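Local coordinates for protein metallophosphoesterase (Clostridium thermocellum, PDB 4J6O) that probably removes 2',3' phosphates from RNA ends, as the manganese-binding, calcineurin-like phosphatase component of the bacterial Pnkp-Hen1 RNA repair system, at residues Y50-P55 with L77-G82; P189-W194 with Y206-Q211. All blocks are in the same frame, centred on the assembly; numbering follows the deposited sequence.

Contact 1: residues Y50-P55 with L77-G82; sequences YRVTHP and LKLVMG
Tyr50 and Leu79 bury most of the surface where the strand 50-53, one arm of a two-stranded antiparallel hairpin with strand 37-40, lies against the helix 73-86 of a calcineurin-like phosphoesterase fold. The axes of strand 50-53 and of helical residues 77-82 approach to 7.8 Å and cross at -51°, and side chains at alternate strand positions, Tyr50 and Val52, face the helix. A single methyl serves both: Leu79 CD1 sits 3.6 Å from Tyr50 CB, and it lies equally close to Val52 CG2. With Leu79 CG anti to its own backbone N (chi1 177°), the branch is carried from the flank of the helix toward the strand, crossing both partners at about a right angle. The Tyr50 ring lies alongside the helix and points back toward its N-terminal end, its CD2 3.8 Å from Leu79 CA and its CE2 beside Lys78 CB, while its hydroxyl is hydrogen-bonded to Glu75. Lys78 then leads away to a salt bridge with Glu125. Helix 24-33 also meets Leu79, through Tyr24, Leu27 and Leu31, so this leucine links three elements. Between the two backbones the polar groups are bridged by water. One water accepts from Tyr50 N at 3.0 Å and lies 2.8 Å from Lys78 O, to which it can donate, though it has other acceptors in reach; another accepts a hydrogen bond of 2.8 Å from Val52 N.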
loop_
_atom_site.group_PDB
_atom_site.type_symbol
_atom_site.label_atom_id
_atom_site.label_comp_id
_atom_site.label_asym_id
_atom_site.label_seq_id
_atom_site.Cartn_x
_atom_site.Cartn_y
_atom_site.Cartn_z
ATOM N N TYR A 50 -18.742 -4.847 1.613
ATOM C CA TYR A 50 -18.819 -3.724 0.684
ATOM C C TYR A 50 -18.750 -4.206 -0.772
ATOM O O TYR A 50 -18.226 -5.273 -1.052
ATOM C CB TYR A 50 -17.698 -2.729 0.952
ATOM C CG TYR A 50 -17.645 -2.196 2.359
ATOM C CD1 TYR A 50 -18.590 -1.280 2.818
ATOM C CD2 TYR A 50 -16.618 -2.587 3.218
ATOM C CE1 TYR A 50 -18.507 -0.760 4.098
ATOM C CE2 TYR A 50 -16.540 -2.095 4.498
ATOM C CZ TYR A 50 -17.487 -1.183 4.934
ATOM O OH TYR A 50 -17.388 -0.691 6.213
ATOM N N ARG A 51 -19.273 -3.403 -1.694
ATOM C CA ARG A 51 -19.041 -3.633 -3.119
ATOM C C ARG A 51 -18.746 -2.309 -3.798
ATOM O O ARG A 51 -19.507 -1.355 -3.685
ATOM C CB ARG A 51 -20.221 -4.341 -3.796
ATOM C CG ARG A 51 -19.815 -5.002 -5.099
ATOM C CD ARG A 51 -20.915 -5.967 -5.669
ATOM N NE ARG A 51 -20.306 -6.967 -6.553
ATOM C CZ ARG A 51 -20.161 -6.795 -7.859
ATOM N NH1 ARG A 51 -19.591 -7.731 -8.607
ATOM N NH2 ARG A 51 -20.623 -5.688 -8.420
ATOM N N VAL A 52 -17.625 -2.261 -4.512
ATOM C CA VAL A 52 -17.161 -1.014 -5.125
ATOM C C VAL A 52 -17.207 -1.144 -6.643
ATOM O O VAL A 52 -16.749 -2.168 -7.173
ATOM C CB VAL A 52 -15.710 -0.705 -4.687
ATOM C CG1 VAL A 52 -15.357 0.710 -5.145
ATOM C CG2 VAL A 52 -15.649 -0.838 -3.166
ATOM N N THR A 53 -17.734 -0.120 -7.333
ATOM C CA THR A 53 -17.748 -0.107 -8.793
ATOM C C THR A 53 -17.325 1.256 -9.313
ATOM O O THR A 53 -17.229 2.218 -8.549
ATOM C CB THR A 53 -19.145 -0.480 -9.329
ATOM O OG1 THR A 53 -20.121 0.429 -8.809
ATOM C CG2 THR A 53 -19.482 -1.903 -8.896
ATOM N N HIS A 54 -17.028 1.309 -10.611
ATOM C CA HIS A 54 -16.710 2.562 -11.286
ATOM C C HIS A 54 -17.337 2.553 -12.696
ATOM O O HIS A 54 -17.072 1.656 -13.502
ATOM C CB HIS A 54 -15.183 2.796 -11.346
ATOM C CG HIS A 54 -14.826 4.228 -11.623
ATOM N ND1 HIS A 54 -15.014 4.812 -12.856
ATOM C CD2 HIS A 54 -14.315 5.196 -10.821
ATOM C CE1 HIS A 54 -14.657 6.088 -12.803
ATOM N NE2 HIS A 54 -14.225 6.347 -11.575
ATOM N N PRO A 55 -18.106 3.585 -12.993
ATOM C CA PRO A 55 -18.815 3.624 -14.282
ATOM C C PRO A 55 -17.896 3.750 -15.488
ATOM O O PRO A 55 -18.294 3.351 -16.578
ATOM C CB PRO A 55 -19.722 4.855 -14.155
ATOM C CG PRO A 55 -19.186 5.649 -13.021
ATOM C CD PRO A 55 -18.446 4.700 -12.108
ATOM N N LEU A 77 -9.611 -3.342 5.786
ATOM C CA LEU A 77 -9.322 -4.675 5.284
ATOM C C LEU A 77 -10.515 -5.256 4.541
ATOM O O LEU A 77 -10.376 -5.827 3.440
ATOM C CB LEU A 77 -8.943 -5.600 6.446
ATOM C CG LEU A 77 -7.492 -5.440 6.869
ATOM C CD1 LEU A 77 -7.322 -6.095 8.233
ATOM C CD2 LEU A 77 -6.569 -6.066 5.854
ATOM N N LYS A 78 -11.690 -5.108 5.122
ATOM C CA LYS A 78 -12.876 -5.679 4.460
ATOM C C LYS A 78 -13.094 -5.037 3.097
ATOM O O LYS A 78 -13.455 -5.693 2.133
ATOM C CB LYS A 78 -14.110 -5.459 5.336
ATOM C CG LYS A 78 -14.078 -6.279 6.600
ATOM C CD LYS A 78 -15.164 -5.883 7.558
ATOM C CE LYS A 78 -14.909 -6.495 8.913
ATOM N NZ LYS A 78 -16.073 -6.272 9.745
ATOM N N LEU A 79 -12.933 -3.725 3.045
ATOM C CA LEU A 79 -13.158 -2.996 1.811
ATOM C C LEU A 79 -12.138 -3.440 0.770
ATOM O O LEU A 79 -12.504 -3.781 -0.341
ATOM C CB LEU A 79 -13.121 -1.477 2.047
ATOM C CG LEU A 79 -13.273 -0.646 0.780
ATOM C CD1 LEU A 79 -14.729 -0.769 0.337
ATOM C CD2 LEU A 79 -12.918 0.842 1.036
ATOM N N VAL A 80 -10.847 -3.411 1.117
ATOM C CA VAL A 80 -9.817 -3.741 0.143
ATOM C C VAL A 80 -9.867 -5.205 -0.339
ATOM O O VAL A 80 -9.757 -5.490 -1.547
ATOM C CB VAL A 80 -8.405 -3.439 0.719
ATOM C CG1 VAL A 80 -7.348 -3.884 -0.258
ATOM C CG2 VAL A 80 -8.320 -1.961 0.982
ATOM N N MET A 81 -10.102 -6.112 0.605
ATOM C CA MET A 81 -10.243 -7.518 0.224
ATOM C C MET A 81 -11.404 -7.794 -0.748
ATOM O O MET A 81 -11.265 -8.559 -1.713
ATOM C CB MET A 81 -10.386 -8.364 1.478
ATOM C CG MET A 81 -9.077 -8.400 2.196
ATOM S SD MET A 81 -9.150 -9.598 3.489
ATOM C CE MET A 81 -9.895 -8.590 4.646
ATOM N N GLY A 82 -12.540 -7.138 -0.505
ATOM C CA GLY A 82 -13.654 -7.204 -1.432
ATOM C C GLY A 82 -13.355 -6.645 -2.822
ATOM O O GLY A 82 -13.882 -7.112 -3.825
HETATM O O HOH W 1 -15.242 -4.180 -1.369
HETATM O O HOH W 2 -15.953 -5.622 0.920
HETATM O O HOH W 3 -15.894 -4.406 -4.265
#

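Contact 2: residues P189-W194 with Y206-Q211; sequences PVRYDW and YGHTPQ
One indole carbon placed over the middle of a tyrosine ring is the striking feature here: Trp194 CZ2 stands 3.7 Å above the plane of Tyr206, over its centre, and is nearly equidistant from several ring atoms. The pair is edge-to-face, with the planes at 62° and the centroids of the six-membered rings 5.2 Å apart. A chi1 of 70° swings the Trp194 indole toward Tyr206, and the two side chains run antiparallel, alongside each other, the indole reaching across from a loop whose backbone lies well away. A more exposed layer completes the contact. Arg191, extended from CG to NE, brings its NE to 3.9 Å from His208 NE2, with guanidinium and imidazole planes almost perpendicular. Thr209 CG2 lies over one face of that guanidinium, toward its rim and 4.0 Å from Arg191 NH1, and the same methyl also covers a face of the His208 ring. His208 ND1 makes a weak hydrogen bond to a citrate, probably from the crystallisation liquor, and its side chain is about 7 Å from the manganese ion, consistent with His208 lying beside the metal site. Deeper in, Phe173 of helix 168-176 packs edge-to-face with Trp194, and strand 220-222 flanks Tyr206 through Thr220 and Asn222, next to strand 203-206 in the six-stranded sheet.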
loop_
_atom_site.group_PDB
_atom_site.type_symbol
_atom_site.label_atom_id
_atom_site.label_comp_id
_atom_site.label_asym_id
_atom_site.label_seq_id
_atom_site.Cartn_x
_atom_site.Cartn_y
_atom_site.Cartn_z
ATOM N N PRO A 189 22.463 1.474 9.908
ATOM C CA PRO A 189 22.391 1.356 8.449
ATOM C C PRO A 189 21.697 2.566 7.855
ATOM O O PRO A 189 20.886 3.224 8.530
ATOM C CB PRO A 189 21.536 0.103 8.240
ATOM C CG PRO A 189 21.650 -0.655 9.563
ATOM C CD PRO A 189 21.658 0.433 10.578
ATOM N N VAL A 190 22.048 2.865 6.608
ATOM C CA VAL A 190 21.484 3.992 5.861
ATOM C C VAL A 190 20.614 3.538 4.682
ATOM O O VAL A 190 21.042 2.693 3.908
ATOM C CB VAL A 190 22.630 4.823 5.289
ATOM C CG1 VAL A 190 22.091 6.001 4.507
ATOM C CG2 VAL A 190 23.519 5.315 6.412
ATOM N N ARG A 191 19.412 4.100 4.504
ATOM C CA ARG A 191 18.581 3.675 3.382
ATOM C C ARG A 191 19.217 4.149 2.075
ATOM O O ARG A 191 19.679 5.281 1.973
ATOM C CB ARG A 191 17.153 4.251 3.466
ATOM C CG ARG A 191 16.283 3.560 4.481
ATOM C CD ARG A 191 14.808 3.896 4.309
ATOM N NE ARG A 191 14.015 3.183 5.294
ATOM C CZ ARG A 191 13.629 3.704 6.454
ATOM N NH1 ARG A 191 13.963 4.956 6.758
ATOM N NH2 ARG A 191 12.912 2.982 7.308
ATOM N N TYR A 192 19.167 3.295 1.053
ATOM C CA TYR A 192 19.701 3.668 -0.246
ATOM C C TYR A 192 18.622 4.440 -1.019
ATOM O O TYR A 192 17.458 3.990 -1.096
ATOM C CB TYR A 192 20.053 2.403 -1.012
ATOM C CG TYR A 192 20.381 2.633 -2.457
ATOM C CD1 TYR A 192 21.249 3.636 -2.851
ATOM C CD2 TYR A 192 19.787 1.843 -3.441
ATOM C CE1 TYR A 192 21.525 3.839 -4.200
ATOM C CE2 TYR A 192 20.068 2.021 -4.771
ATOM C CZ TYR A 192 20.897 3.034 -5.150
ATOM O OH TYR A 192 21.161 3.206 -6.486
ATOM N N ASP A 193 19.014 5.607 -1.541
ATOM C CA ASP A 193 18.087 6.472 -2.294
ATOM C C ASP A 193 18.070 5.996 -3.735
ATOM O O ASP A 193 18.742 6.568 -4.605
ATOM C CB ASP A 193 18.626 7.879 -2.266
ATOM C CG ASP A 193 17.736 8.857 -3.000
ATOM O OD1 ASP A 193 16.743 8.433 -3.653
ATOM O OD2 ASP A 193 18.070 10.036 -2.928
ATOM N N TRP A 194 17.331 4.929 -3.981
ATOM C CA TRP A 194 17.339 4.290 -5.273
ATOM C C TRP A 194 16.691 5.201 -6.321
ATOM O O TRP A 194 17.020 5.141 -7.518
ATOM C CB TRP A 194 16.595 2.964 -5.155
ATOM C CG TRP A 194 15.103 3.151 -4.964
ATOM C CD1 TRP A 194 14.444 3.288 -3.780
ATOM C CD2 TRP A 194 14.099 3.287 -5.996
ATOM N NE1 TRP A 194 13.116 3.487 -3.996
ATOM C CE2 TRP A 194 12.862 3.484 -5.342
ATOM C CE3 TRP A 194 14.133 3.265 -7.389
ATOM C CZ2 TRP A 194 11.647 3.689 -6.036
ATOM C CZ3 TRP A 194 12.910 3.469 -8.094
ATOM C CH2 TRP A 194 11.694 3.646 -7.413
ATOM N N TYR A 206 5.032 4.519 -5.916
ATOM C CA TYR A 206 5.318 3.784 -4.698
ATOM C C TYR A 206 4.968 4.617 -3.487
ATOM O O TYR A 206 4.514 5.760 -3.648
ATOM C CB TYR A 206 6.815 3.314 -4.697
ATOM C CG TYR A 206 7.816 4.448 -4.544
ATOM C CD1 TYR A 206 8.116 5.316 -5.600
ATOM C CD2 TYR A 206 8.493 4.592 -3.350
ATOM C CE1 TYR A 206 9.023 6.348 -5.427
ATOM C CE2 TYR A 206 9.407 5.615 -3.150
ATOM C CZ TYR A 206 9.647 6.498 -4.201
ATOM O OH TYR A 206 10.556 7.498 -4.029
ATOM N N GLY A 207 5.127 4.049 -2.284
ATOM C CA GLY A 207 4.701 4.741 -1.070
ATOM C C GLY A 207 5.627 4.344 0.078
ATOM O O GLY A 207 5.210 3.574 0.970
ATOM N N HIS A 208 6.862 4.841 0.060
ATOM C CA HIS A 208 7.821 4.388 1.047
ATOM C C HIS A 208 7.797 5.257 2.280
ATOM O O HIS A 208 6.848 5.192 3.042
ATOM C CB HIS A 208 9.251 4.297 0.458
ATOM C CG HIS A 208 10.183 3.464 1.285
ATOM N ND1 HIS A 208 9.779 2.686 2.348
ATOM C CD2 HIS A 208 11.514 3.261 1.142
ATOM C CE1 HIS A 208 10.849 2.073 2.869
ATOM N NE2 HIS A 208 11.896 2.402 2.148
ATOM N N THR A 209 8.840 6.038 2.545
ATOM C CA THR A 209 8.762 6.853 3.750
ATOM C C THR A 209 7.742 7.979 3.486
ATOM O O THR A 209 7.667 8.570 2.393
ATOM C CB THR A 209 10.161 7.384 4.168
ATOM O OG1 THR A 209 10.676 8.222 3.148
ATOM C CG2 THR A 209 11.093 6.236 4.358
ATOM N N PRO A 210 6.941 8.300 4.492
ATOM C CA PRO A 210 5.883 9.306 4.299
ATOM C C PRO A 210 6.427 10.723 4.078
ATOM O O PRO A 210 7.464 11.112 4.646
ATOM C CB PRO A 210 5.048 9.217 5.598
ATOM C CG PRO A 210 5.893 8.486 6.552
ATOM C CD PRO A 210 6.774 7.562 5.744
ATOM N N GLN A 211 5.706 11.472 3.243
ATOM C CA GLN A 211 6.142 12.797 2.821
ATOM C C GLN A 211 5.001 13.779 3.018
ATOM O O GLN A 211 3.840 13.391 3.026
ATOM C CB GLN A 211 6.518 12.775 1.337
ATOM C CG GLN A 211 7.492 11.659 0.945
ATOM C CD GLN A 211 8.899 11.922 1.429
ATOM O OE1 GLN A 211 9.368 13.064 1.432
ATOM N NE2 GLN A 211 9.589 10.864 1.847
#

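Overall arrangement
Followed from the N terminus, the chain meets the two contacts in series, without nesting or crossing. Contact 1 closes first, bringing helix 73-86 back onto the hairpin strand 50-53 after a loop that includes strand 59-62 of the five-stranded sheet. Much later, contact 2 closes a short loop that includes most of strand 203-206, and joins 189-194 to the end of that strand and the loop after it. The centres of contact 1 and contact 2 are about 29 Å apart, on opposite sides of the chain's centre, and their nearest atoms about 15 Å apart. Contact 1 thus ties the two-stranded hairpin to helix 73-86 through a buried contact, whereas contact 2 lies near the manganese site formed by Asp19, His21 and Asp65.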